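Local coordinates for protein carbohydrate deacetylase Agd3 (Neosartorya fumigata, PDB 6NWZ) that probably removes N-acetyl groups from the exopolysaccharide galactosaminogalactan, binds zinc, and is required for Aspergillus fumigatus biofilm formation, at residues G327-D331 with F390-E394; H304-N309 with N410-L414; H385-T389 with G429-A434; Q395-Y400 with N440-L444; L259-I263 with H546-L550. All blocks are in the same frame, centred on the assembly; numbering follows the deposited sequence.

In the fold
All five contacts lie in the deacetylase domain, four of them around a site where two zinc ions sit 3.5 Å apart. Contacts 1 and 3 hold H392 and H388, which share one zinc with D256. Contact 5 holds H546, which shares the other with D255. Contact 2 places N305 beside H388 and H392; its centre is about 10 Å from that of contact 3 and about 11 Å from that of contact 1. N410 of contact 2 bonds S387 of contact 3, and N307 bonds I328 of contact 1. Contact 4 is farther from this zinc pair, its centre about 25 Å from that of contact 5. Q395 packs on T389 and P433 of contact 3, and N397 carries a glycan.

Contact 1 (G327-D331 with F390-E394); sequences GIEYD and FTHEE. With ZN (zinc ion), chain L.
The loop that brings H392 to the zinc site is backed by a second loop of the deacetylase domain, with I328 and Y330 packed on F390, T391 and E393. H392 NE2 binds the zinc ion at 2.4 Å, and D256 and H388 complete the protein ligands. This Asp-His-His set resembles the metal triad of polysaccharide deacetylases. The H392 ring leads away from 327-331, so the second loop meets the residues on either side of the ligand in sequence. Y330 OH donates to T391 OG1 at 2.8 Å. The threonine oxygen lies near the plane of the tyrosine ring, at its edge. T391 OG1 is also hydrogen-bonded to E406, so the two side chains form a polar relay into helix 400-417. E393 CB packs obliquely beside the same phenol. Next to it, T391 CG2 rests on I328 CB at 3.7 Å. I328 CG1 reaches the edge of the F390 ring, 3.8 Å from CE2, and the two side chains cross at about a right angle. N307 at the start of helix 306-313 bonds I328 N, while the F390 ring also packs on N410 and W413 of helix 400-417, so the contact bridges these two helices.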
# COMPACT_ATOMS: atom_id res chain seq x y z
N GLY A 327 38.69 6.46 -2.61
CA GLY A 327 37.65 5.81 -3.37
C GLY A 327 37.53 6.36 -4.78
O GLY A 327 38.42 7.04 -5.29
N ILE A 328 36.40 6.05 -5.41
CA ILE A 328 36.14 6.49 -6.78
C ILE A 328 35.75 7.96 -6.76
O ILE A 328 34.87 8.37 -6.00
CB ILE A 328 35.04 5.63 -7.43
CG1 ILE A 328 35.46 4.16 -7.45
CG2 ILE A 328 34.75 6.12 -8.84
CD1 ILE A 328 36.78 3.92 -8.16
N GLU A 329 36.40 8.75 -7.61
CA GLU A 329 36.21 10.19 -7.62
C GLU A 329 36.07 10.69 -9.05
O GLU A 329 36.84 10.29 -9.93
CB GLU A 329 37.39 10.89 -6.93
CG GLU A 329 37.01 12.19 -6.25
CD GLU A 329 37.89 12.49 -5.06
OE1 GLU A 329 39.13 12.39 -5.18
OE2 GLU A 329 37.34 12.82 -3.99
N TYR A 330 35.09 11.56 -9.27
CA TYR A 330 34.80 12.10 -10.59
C TYR A 330 33.96 13.36 -10.41
O TYR A 330 33.46 13.64 -9.32
CB TYR A 330 34.08 11.08 -11.48
CG TYR A 330 32.83 10.52 -10.83
CD1 TYR A 330 31.60 11.16 -10.96
CD2 TYR A 330 32.88 9.35 -10.08
CE1 TYR A 330 30.46 10.65 -10.36
CE2 TYR A 330 31.75 8.84 -9.47
CZ TYR A 330 30.55 9.49 -9.62
OH TYR A 330 29.42 8.98 -9.01
N ASP A 331 33.81 14.11 -11.50
CA ASP A 331 32.95 15.29 -11.51
C ASP A 331 31.58 14.92 -12.06
O ASP A 331 31.47 14.30 -13.12
CB ASP A 331 33.57 16.41 -12.36
CG ASP A 331 34.74 17.09 -11.66
OD1 ASP A 331 35.85 16.53 -11.70
OD2 ASP A 331 34.53 18.17 -11.08
N PHE A 390 27.52 1.81 -6.03
CA PHE A 390 28.76 2.02 -5.29
C PHE A 390 29.00 3.50 -5.02
O PHE A 390 29.12 3.92 -3.87
CB PHE A 390 29.93 1.39 -6.05
CG PHE A 390 31.21 1.34 -5.26
CD1 PHE A 390 31.30 0.59 -4.10
CD2 PHE A 390 32.33 2.03 -5.70
CE1 PHE A 390 32.49 0.55 -3.38
CE2 PHE A 390 33.52 1.98 -4.98
CZ PHE A 390 33.59 1.24 -3.82
N THR A 391 29.06 4.31 -6.08
CA THR A 391 29.42 5.72 -5.96
C THR A 391 28.23 6.66 -6.02
O THR A 391 28.42 7.88 -5.92
CB THR A 391 30.43 6.10 -7.05
OG1 THR A 391 29.74 6.31 -8.29
CG2 THR A 391 31.44 4.99 -7.24
N HIS A 392 27.02 6.13 -6.18
CA HIS A 392 25.80 6.93 -6.33
C HIS A 392 25.82 7.77 -7.61
O HIS A 392 25.22 8.84 -7.67
CB HIS A 392 25.57 7.83 -5.11
CG HIS A 392 24.19 8.40 -5.03
ND1 HIS A 392 23.75 9.39 -5.88
CD2 HIS A 392 23.15 8.11 -4.21
CE1 HIS A 392 22.50 9.69 -5.58
NE2 HIS A 392 22.11 8.93 -4.57
N GLU A 393 26.50 7.27 -8.64
CA GLU A 393 26.54 7.96 -9.92
C GLU A 393 25.16 7.94 -10.58
O GLU A 393 24.52 6.89 -10.67
CB GLU A 393 27.57 7.32 -10.86
CG GLU A 393 27.61 7.94 -12.25
CD GLU A 393 28.56 7.22 -13.19
OE1 GLU A 393 29.09 6.16 -12.80
OE2 GLU A 393 28.79 7.71 -14.32
N GLU A 394 24.71 9.11 -11.02
CA GLU A 394 23.46 9.21 -11.77
C GLU A 394 23.62 8.54 -13.13
O GLU A 394 24.62 8.73 -13.82
CB GLU A 394 23.06 10.67 -11.93
CG GLU A 394 23.49 11.55 -10.76
CD GLU A 394 22.33 11.99 -9.89
OE1 GLU A 394 21.31 12.44 -10.44
OE2 GLU A 394 22.44 11.88 -8.64
ZN ZN L . 20.37 8.09 -3.17

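Contact 2 (H304-N309 with N410-L414); sequences HNGNGN and NQAWL
N410 and W413 of helix 400-417 pack on the turn that links strand 300-304 to helix 306-313, a strand-to-helix connection at the edge of the zinc site. The N410 amide spans this turn with both of its ends. Its OD1 accepts from G306 N at 2.8 Å. Its ND2 donates to H304 O at 3.2 Å, approaching from above the carbonyl plane, and also bonds S387 OG in strand 384-387. Three partners thus fix the rotation of the buried amide. One turn further along, W413 has CG anti to its backbone N (chi1 175°), which carries the indole across the start of helix 306-313. G306 CA sits over the centre of the six-membered ring, a CH-pi contact of 3.5 Å from CA to the centroid. Having no side chain, G306 can approach the indole face this closely. H304 CB meets the edge of the same ring, 3.6 Å from CZ3. The H304 and W413 side chains cross at about a right angle, and H304 NE2 bonds H385. F258 adds an edge-to-face contact to W413, and L371 of helix 369-375 covers both W413 and N309. N309 extends its amide to the pyrrole edge of the indole (chi1 170°), where the two planes are 47° apart. W413 NE1 donates to N309 OD1 at 3.1 Å; the oxygen lies in the indole plane, while the N-H comes from above the plane of the N309 carbonyl.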
# COMPACT_ATOMS: atom_id res chain seq x y z
N HIS A 304 22.82 0.92 0.76
CA HIS A 304 24.20 1.30 1.03
C HIS A 304 24.90 1.81 -0.23
O HIS A 304 24.63 1.36 -1.34
CB HIS A 304 25.00 0.12 1.59
CG HIS A 304 24.44 -0.44 2.85
ND1 HIS A 304 24.61 0.17 4.08
CD2 HIS A 304 23.73 -1.57 3.09
CE1 HIS A 304 24.02 -0.55 5.01
NE2 HIS A 304 23.48 -1.61 4.44
N ASN A 305 25.83 2.75 -0.03
CA ASN A 305 26.76 3.18 -1.07
C ASN A 305 28.17 2.88 -0.57
O ASN A 305 28.70 3.61 0.28
CB ASN A 305 26.59 4.66 -1.38
CG ASN A 305 25.21 4.99 -1.89
OD1 ASN A 305 24.32 5.36 -1.12
ND2 ASN A 305 25.02 4.86 -3.20
N GLY A 306 28.77 1.82 -1.09
CA GLY A 306 30.06 1.38 -0.60
C GLY A 306 31.15 2.43 -0.71
O GLY A 306 32.05 2.49 0.14
N ASN A 307 31.11 3.26 -1.76
CA ASN A 307 32.16 4.25 -1.95
C ASN A 307 32.18 5.26 -0.81
O ASN A 307 33.25 5.80 -0.48
CB ASN A 307 31.99 4.96 -3.29
CG ASN A 307 33.17 5.83 -3.66
OD1 ASN A 307 34.28 5.34 -3.88
ND2 ASN A 307 32.95 7.14 -3.73
N GLY A 308 31.03 5.52 -0.18
CA GLY A 308 31.01 6.38 0.99
C GLY A 308 31.79 5.80 2.15
O GLY A 308 32.29 6.54 3.01
N ASN A 309 31.91 4.47 2.20
CA ASN A 309 32.73 3.84 3.23
C ASN A 309 34.21 4.03 2.94
O ASN A 309 34.99 4.31 3.85
CB ASN A 309 32.37 2.35 3.33
CG ASN A 309 33.34 1.58 4.20
OD1 ASN A 309 33.98 0.63 3.75
ND2 ASN A 309 33.45 1.99 5.46
N ASN A 410 29.80 -2.41 -5.75
CA ASN A 410 29.00 -2.43 -4.53
C ASN A 410 28.65 -3.86 -4.12
O ASN A 410 28.49 -4.13 -2.93
CB ASN A 410 27.73 -1.60 -4.73
CG ASN A 410 27.30 -0.89 -3.46
OD1 ASN A 410 28.13 -0.35 -2.73
ND2 ASN A 410 26.00 -0.89 -3.20
N GLN A 411 28.54 -4.78 -5.09
CA GLN A 411 28.32 -6.18 -4.75
C GLN A 411 29.54 -6.77 -4.05
O GLN A 411 29.41 -7.47 -3.04
CB GLN A 411 27.99 -6.98 -6.01
CG GLN A 411 26.63 -6.67 -6.62
CD GLN A 411 26.44 -7.27 -8.00
OE1 GLN A 411 25.32 -7.55 -8.43
NE2 GLN A 411 27.55 -7.48 -8.71
N ALA A 412 30.74 -6.50 -4.58
CA ALA A 412 31.95 -7.01 -3.96
C ALA A 412 32.17 -6.39 -2.59
O ALA A 412 32.61 -7.07 -1.66
CB ALA A 412 33.16 -6.74 -4.87
N TRP A 413 31.86 -5.10 -2.45
CA TRP A 413 31.96 -4.45 -1.15
C TRP A 413 30.98 -5.06 -0.15
O TRP A 413 31.35 -5.33 1.00
CB TRP A 413 31.72 -2.94 -1.31
CG TRP A 413 31.68 -2.21 -0.00
CD1 TRP A 413 32.75 -1.79 0.74
CD2 TRP A 413 30.51 -1.79 0.71
NE1 TRP A 413 32.31 -1.14 1.87
CE2 TRP A 413 30.94 -1.13 1.88
CE3 TRP A 413 29.14 -1.92 0.47
CZ2 TRP A 413 30.04 -0.60 2.80
CZ3 TRP A 413 28.25 -1.39 1.39
CH2 TRP A 413 28.71 -0.74 2.55
N LEU A 414 29.73 -5.28 -0.57
CA LEU A 414 28.77 -5.93 0.32
C LEU A 414 29.22 -7.33 0.71
O LEU A 414 28.89 -7.80 1.81
CB LEU A 414 27.39 -5.98 -0.35
CG LEU A 414 26.59 -4.68 -0.41
CD1 LEU A 414 25.39 -4.83 -1.34
CD2 LEU A 414 26.15 -4.28 0.98

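Contact 3 (H385-T389 with G429-A434); sequences HISHT and GIIPPA. With ZN (zinc ion), chain L.
H388 and I431 meet at the zinc site, where H388 NE2 binds the metal at 2.2 Å and D256 and H392 supply the other protein ligands. The opposite ring nitrogen is turned to the backbone. H388 ND1 donates to I431 O, which lies at the ring edge near its plane; the modelled 2.5 Å separation from ND1 to O is doubtful at this resolution. If the bond is real, this second-shell carbonyl probably helps orient the imidazole, with NE2 toward the zinc. With chi1 at -163°, the H388 ring swings over toward I431. The I431 carbonyl is in turn held through its own residue, since I431 N donates to S387 O at 2.9 Å. Beside it, I386 CG2 packs on I431 CD1 at 3.6 Å, the two side chains crossing at about a right angle. One residue on from H388, T389 CG2 rests on P433 CD at 3.5 Å. S387 OG accepts from T389 N, an ST turn that shapes the loop. The contact spans the end of strand 384-387. I431 packs against strand 252-257, P432 against strand 454-456, and T389 and I430 against helix 400-417.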
# COMPACT_ATOMS: atom_id res chain seq x y z
N HIS A 385 18.94 -4.90 4.16
CA HIS A 385 20.08 -4.39 3.41
C HIS A 385 19.87 -4.61 1.92
O HIS A 385 19.42 -5.68 1.49
CB HIS A 385 21.37 -5.07 3.88
CG HIS A 385 21.59 -4.97 5.36
ND1 HIS A 385 22.23 -3.90 5.95
CD2 HIS A 385 21.20 -5.78 6.37
CE1 HIS A 385 22.25 -4.07 7.26
NE2 HIS A 385 21.63 -5.20 7.54
N ILE A 386 20.21 -3.58 1.14
CA ILE A 386 20.09 -3.64 -0.32
C ILE A 386 21.10 -2.66 -0.90
O ILE A 386 21.52 -1.71 -0.23
CB ILE A 386 18.65 -3.34 -0.78
CG1 ILE A 386 18.46 -3.71 -2.25
CG2 ILE A 386 18.31 -1.88 -0.50
CD1 ILE A 386 17.14 -3.25 -2.83
N SER A 387 21.49 -2.89 -2.15
CA SER A 387 22.49 -2.04 -2.80
C SER A 387 21.86 -0.76 -3.34
O SER A 387 20.75 -0.77 -3.89
CB SER A 387 23.17 -2.79 -3.95
OG SER A 387 24.04 -1.93 -4.67
N HIS A 388 22.58 0.35 -3.19
CA HIS A 388 22.19 1.65 -3.72
C HIS A 388 23.25 2.18 -4.68
O HIS A 388 23.43 3.40 -4.81
CB HIS A 388 21.94 2.63 -2.57
CG HIS A 388 21.17 3.85 -2.96
ND1 HIS A 388 20.02 3.80 -3.72
CD2 HIS A 388 21.38 5.16 -2.68
CE1 HIS A 388 19.55 5.02 -3.90
NE2 HIS A 388 20.36 5.87 -3.28
N THR A 389 23.95 1.26 -5.36
CA THR A 389 25.11 1.49 -6.22
C THR A 389 26.34 1.93 -5.42
O THR A 389 26.23 2.37 -4.27
CB THR A 389 24.83 2.51 -7.33
OG1 THR A 389 24.67 3.82 -6.76
CG2 THR A 389 23.58 2.12 -8.09
N GLY A 429 17.90 -7.11 -6.45
CA GLY A 429 17.30 -5.80 -6.62
C GLY A 429 18.19 -4.71 -6.05
O GLY A 429 19.05 -4.95 -5.20
N ILE A 430 17.97 -3.50 -6.55
CA ILE A 430 18.69 -2.32 -6.10
C ILE A 430 17.70 -1.18 -5.89
O ILE A 430 16.57 -1.21 -6.37
CB ILE A 430 19.79 -1.87 -7.08
CG1 ILE A 430 19.16 -1.28 -8.35
CG2 ILE A 430 20.71 -3.02 -7.43
CD1 ILE A 430 20.16 -0.65 -9.30
N ILE A 431 18.16 -0.17 -5.16
CA ILE A 431 17.50 1.13 -5.13
C ILE A 431 18.29 2.03 -6.08
O ILE A 431 19.37 2.51 -5.70
CB ILE A 431 17.44 1.71 -3.71
CG1 ILE A 431 16.80 0.71 -2.74
CG2 ILE A 431 16.70 3.05 -3.72
CD1 ILE A 431 16.64 1.23 -1.32
N PRO A 432 17.82 2.26 -7.30
CA PRO A 432 18.62 3.03 -8.27
C PRO A 432 18.93 4.42 -7.75
O PRO A 432 18.10 5.05 -7.08
CB PRO A 432 17.71 3.08 -9.51
CG PRO A 432 16.34 2.71 -9.03
CD PRO A 432 16.55 1.79 -7.87
N PRO A 433 20.13 4.93 -8.02
CA PRO A 433 20.59 6.16 -7.36
C PRO A 433 19.77 7.36 -7.83
O PRO A 433 19.80 7.72 -9.01
CB PRO A 433 22.06 6.27 -7.78
CG PRO A 433 22.11 5.55 -9.10
CD PRO A 433 21.08 4.45 -9.04
N ALA A 434 19.05 7.98 -6.90
CA ALA A 434 18.13 9.07 -7.21
C ALA A 434 17.10 8.66 -8.26
O ALA A 434 16.60 9.51 -9.01
CB ALA A 434 18.88 10.33 -7.67
ZN ZN L . 20.37 8.09 -3.17

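Contact 4 (Q395-Y400 with N440-L444); sequences QNNATY and NGDAL. With NAG (2-acetamido-2-deoxy-beta-D-glucopyranose), chain B.
The N440 side-chain amide is the flat group that ties Q395 and A398 of loop 395-400 to the start of helix 441-449. A398 O lies in the amide plane and takes a hydrogen bond from ND2 at 2.8 Å. Q395 O takes a second from ND2 at 2.9 Å and is tilted 22° out of that plane. On the other end of the amide, A443 N donates to N440 OD1 at 3.1 Å from above the carbonyl plane, so the group is gripped by both its nitrogen and its oxygen. The Y400 ring is approached obliquely by D442 O, 3.3 Å from CD2. A443 CB lies 3.9 Å from Q395 OE1, which is itself bonded to W447. A chi1 of -174° extends N440 away from its own backbone N, into the bend of the loop. D442 OD2 forms a salt bridge with K342, and K342 also bonds A398 O. In the same loop, N397 ND2 is covalently linked to the first sugar of an N-glycan, in the Asn-Ala-Thr sequence 397-399. Two helix starts thus meet here. T399 is the N-cap of helix 400-417, and its OG1 bonds D402 N. N440 is the N-cap of helix 441-449, a capping asparagine that also ties the neighbouring loop.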
# COMPACT_ATOMS: atom_id res chain seq x y z
N GLN A 395 22.62 7.75 -13.51
CA GLN A 395 22.75 6.86 -14.65
C GLN A 395 21.83 7.22 -15.82
O GLN A 395 21.72 6.44 -16.76
CB GLN A 395 22.48 5.42 -14.21
CG GLN A 395 23.30 5.00 -13.01
CD GLN A 395 22.96 3.60 -12.55
OE1 GLN A 395 22.19 2.89 -13.19
NE2 GLN A 395 23.55 3.19 -11.43
N ASN A 396 21.19 8.40 -15.78
CA ASN A 396 20.30 8.78 -16.87
C ASN A 396 21.04 8.88 -18.20
O ASN A 396 20.47 8.60 -19.26
CB ASN A 396 19.61 10.11 -16.55
CG ASN A 396 18.41 9.93 -15.66
OD1 ASN A 396 18.12 8.83 -15.20
ND2 ASN A 396 17.70 11.02 -15.40
N ASN A 397 22.32 9.29 -18.16
CA ASN A 397 23.13 9.48 -19.36
C ASN A 397 24.47 8.76 -19.24
O ASN A 397 25.39 9.04 -20.01
CB ASN A 397 23.35 10.98 -19.61
CG ASN A 397 23.79 11.29 -21.04
OD1 ASN A 397 23.70 10.46 -21.94
ND2 ASN A 397 24.27 12.51 -21.24
N ALA A 398 24.60 7.84 -18.28
CA ALA A 398 25.85 7.14 -18.06
C ALA A 398 26.03 6.02 -19.08
O ALA A 398 25.11 5.64 -19.80
CB ALA A 398 25.90 6.58 -16.64
N THR A 399 27.25 5.49 -19.12
CA THR A 399 27.60 4.41 -20.03
C THR A 399 27.37 3.05 -19.38
O THR A 399 27.20 2.93 -18.17
CB THR A 399 29.06 4.54 -20.46
OG1 THR A 399 29.89 4.51 -19.29
CG2 THR A 399 29.29 5.83 -21.20
N TYR A 400 27.40 2.01 -20.22
CA TYR A 400 27.36 0.65 -19.69
C TYR A 400 28.55 0.39 -18.78
O TYR A 400 28.39 -0.21 -17.71
CB TYR A 400 27.33 -0.36 -20.85
CG TYR A 400 27.36 -1.81 -20.41
CD1 TYR A 400 28.55 -2.44 -20.09
CD2 TYR A 400 26.19 -2.55 -20.31
CE1 TYR A 400 28.59 -3.76 -19.69
CE2 TYR A 400 26.21 -3.87 -19.91
CZ TYR A 400 27.42 -4.47 -19.60
OH TYR A 400 27.47 -5.79 -19.20
N ASN A 440 17.63 4.48 -19.34
CA ASN A 440 18.90 4.19 -20.00
C ASN A 440 18.98 2.69 -20.22
O ASN A 440 19.17 1.92 -19.27
CB ASN A 440 20.05 4.70 -19.14
CG ASN A 440 21.39 4.57 -19.82
OD1 ASN A 440 21.60 3.69 -20.66
ND2 ASN A 440 22.33 5.43 -19.45
N GLY A 441 18.84 2.26 -21.48
CA GLY A 441 18.89 0.84 -21.77
C GLY A 441 20.23 0.22 -21.44
O GLY A 441 20.30 -0.91 -20.95
N ASP A 442 21.33 0.94 -21.71
CA ASP A 442 22.65 0.42 -21.40
C ASP A 442 22.85 0.23 -19.91
O ASP A 442 23.57 -0.67 -19.48
CB ASP A 442 23.74 1.34 -21.95
CG ASP A 442 23.60 1.59 -23.44
OD1 ASP A 442 22.94 0.78 -24.12
OD2 ASP A 442 24.16 2.60 -23.93
N ALA A 443 22.22 1.09 -19.10
CA ALA A 443 22.32 0.95 -17.66
C ALA A 443 21.52 -0.26 -17.18
O ALA A 443 22.03 -1.07 -16.39
CB ALA A 443 21.83 2.23 -16.98
N LEU A 444 20.28 -0.40 -17.65
CA LEU A 444 19.46 -1.54 -17.25
C LEU A 444 20.09 -2.86 -17.65
O LEU A 444 19.95 -3.86 -16.93
CB LEU A 444 18.06 -1.42 -17.86
CG LEU A 444 17.25 -0.17 -17.50
CD1 LEU A 444 15.94 -0.12 -18.27
CD2 LEU A 444 16.99 -0.12 -16.01
C1 NAG B . 24.74 12.98 -22.52
C2 NAG B . 24.64 14.51 -22.55
C3 NAG B . 25.26 15.07 -23.82
C4 NAG B . 26.68 14.55 -24.00
C5 NAG B . 26.67 13.03 -23.97
C6 NAG B . 28.05 12.42 -24.07
C7 NAG B . 22.68 15.26 -21.26
C8 NAG B . 21.25 15.68 -21.32
N2 NAG B . 23.25 14.94 -22.43
O3 NAG B . 25.25 16.49 -23.77
O4 NAG B . 27.21 15.01 -25.24
O5 NAG B . 26.10 12.58 -22.73
O6 NAG B . 28.95 13.01 -23.15
O7 NAG B . 23.30 15.20 -20.20

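Contact 5 (L259-I263 with H546-L550); sequences LVTDI and HQANL. With ZN (zinc ion), chain M.
T261 and A548 bring a short strand against a 3-10 turn, their CA atoms 6.9 Å apart. Strand 261-262 pairs antiparallel with 270-271. The turn follows directly on strand 542-546 of the sheet that carries the zinc site. Its bonds run three residues back, from N549 N to H546 O and from L550 N to Q547 O. N549 OD1 also accepts from H546 N at 3.0 Å, fixing the backbone of the metal ligand. H546 NE2 binds its zinc ion at 2.3 Å, with D255 as the other protein ligand. Across the contact the side chains come mainly from T261 and Q547, which approach from opposite directions. Q547 bends at its second torsion (chi2 90°), and its amide folds in beside the threonine. NE2 lies 3.4 Å from T261 CG2. The amide is held by the neighbouring strand and the residues after it: OE1 accepts from I273 N and NE2 donates to F271 O. A548 CB touches I263 CD1 at 4.1 Å, a small apolar contact. A water joins the two segments, accepting from A548 N at 3.0 Å and hydrogen-bonded to T261 OG1 at 3.2 Å.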
# COMPACT_ATOMS: atom_id res chain seq x y z
N LEU A 259 26.96 7.72 2.83
CA LEU A 259 27.23 8.95 2.10
C LEU A 259 27.06 10.16 3.00
O LEU A 259 26.47 10.10 4.08
CB LEU A 259 26.29 9.09 0.89
CG LEU A 259 26.42 8.10 -0.27
CD1 LEU A 259 25.46 8.46 -1.39
CD2 LEU A 259 27.85 8.06 -0.78
N VAL A 260 27.61 11.29 2.54
CA VAL A 260 27.37 12.60 3.13
C VAL A 260 26.42 13.36 2.21
O VAL A 260 26.63 13.41 1.00
CB VAL A 260 28.69 13.38 3.31
CG1 VAL A 260 28.42 14.77 3.86
CG2 VAL A 260 29.63 12.62 4.22
N THR A 261 25.37 13.93 2.79
CA THR A 261 24.40 14.69 2.02
C THR A 261 24.41 16.14 2.49
O THR A 261 24.61 16.41 3.67
CB THR A 261 22.98 14.09 2.15
OG1 THR A 261 22.51 14.22 3.49
CG2 THR A 261 22.96 12.61 1.75
N ASP A 262 24.22 17.06 1.54
CA ASP A 262 24.17 18.48 1.86
C ASP A 262 22.80 18.83 2.42
O ASP A 262 21.77 18.57 1.80
CB ASP A 262 24.47 19.32 0.62
CG ASP A 262 25.84 19.01 0.02
OD1 ASP A 262 26.86 19.27 0.69
OD2 ASP A 262 25.88 18.51 -1.12
N ILE A 263 22.79 19.44 3.60
CA ILE A 263 21.55 19.80 4.28
C ILE A 263 20.94 21.04 3.63
O ILE A 263 21.65 21.90 3.09
CB ILE A 263 21.82 20.00 5.78
CG1 ILE A 263 22.37 18.70 6.37
CG2 ILE A 263 20.56 20.45 6.53
CD1 ILE A 263 21.52 17.47 6.06
N HIS A 546 15.94 8.85 3.56
CA HIS A 546 17.37 9.00 3.32
C HIS A 546 18.12 9.08 4.64
O HIS A 546 17.54 9.33 5.70
CB HIS A 546 17.65 10.24 2.45
CG HIS A 546 17.13 10.10 1.05
ND1 HIS A 546 15.78 10.13 0.75
CD2 HIS A 546 17.77 9.90 -0.12
CE1 HIS A 546 15.62 9.97 -0.55
NE2 HIS A 546 16.81 9.83 -1.10
N GLN A 547 19.44 8.88 4.56
CA GLN A 547 20.24 8.67 5.77
C GLN A 547 20.21 9.89 6.68
O GLN A 547 20.23 9.75 7.91
CB GLN A 547 21.68 8.32 5.39
CG GLN A 547 22.43 9.40 4.61
CD GLN A 547 23.18 10.38 5.50
OE1 GLN A 547 23.53 10.06 6.64
NE2 GLN A 547 23.44 11.57 4.99
N ALA A 548 20.16 11.10 6.11
CA ALA A 548 20.12 12.30 6.93
C ALA A 548 18.87 12.36 7.80
O ALA A 548 18.88 13.06 8.81
CB ALA A 548 20.21 13.54 6.04
N ASN A 549 17.81 11.64 7.43
CA ASN A 549 16.56 11.68 8.19
C ASN A 549 16.65 10.93 9.52
O ASN A 549 15.73 11.07 10.34
CB ASN A 549 15.40 11.10 7.37
CG ASN A 549 15.26 11.76 6.01
OD1 ASN A 549 14.78 11.14 5.06
ND2 ASN A 549 15.66 13.02 5.91
N LEU A 550 17.70 10.15 9.74
CA LEU A 550 17.81 9.35 10.96
C LEU A 550 18.52 10.10 12.09
O LEU A 550 18.75 9.51 13.15
CB LEU A 550 18.55 8.04 10.67
CG LEU A 550 18.03 7.14 9.55
CD1 LEU A 550 18.70 5.78 9.61
CD2 LEU A 550 16.53 6.98 9.60
ZN ZN M . 16.85 8.38 -2.94
O HOH W 1 20.28 11.95 3.27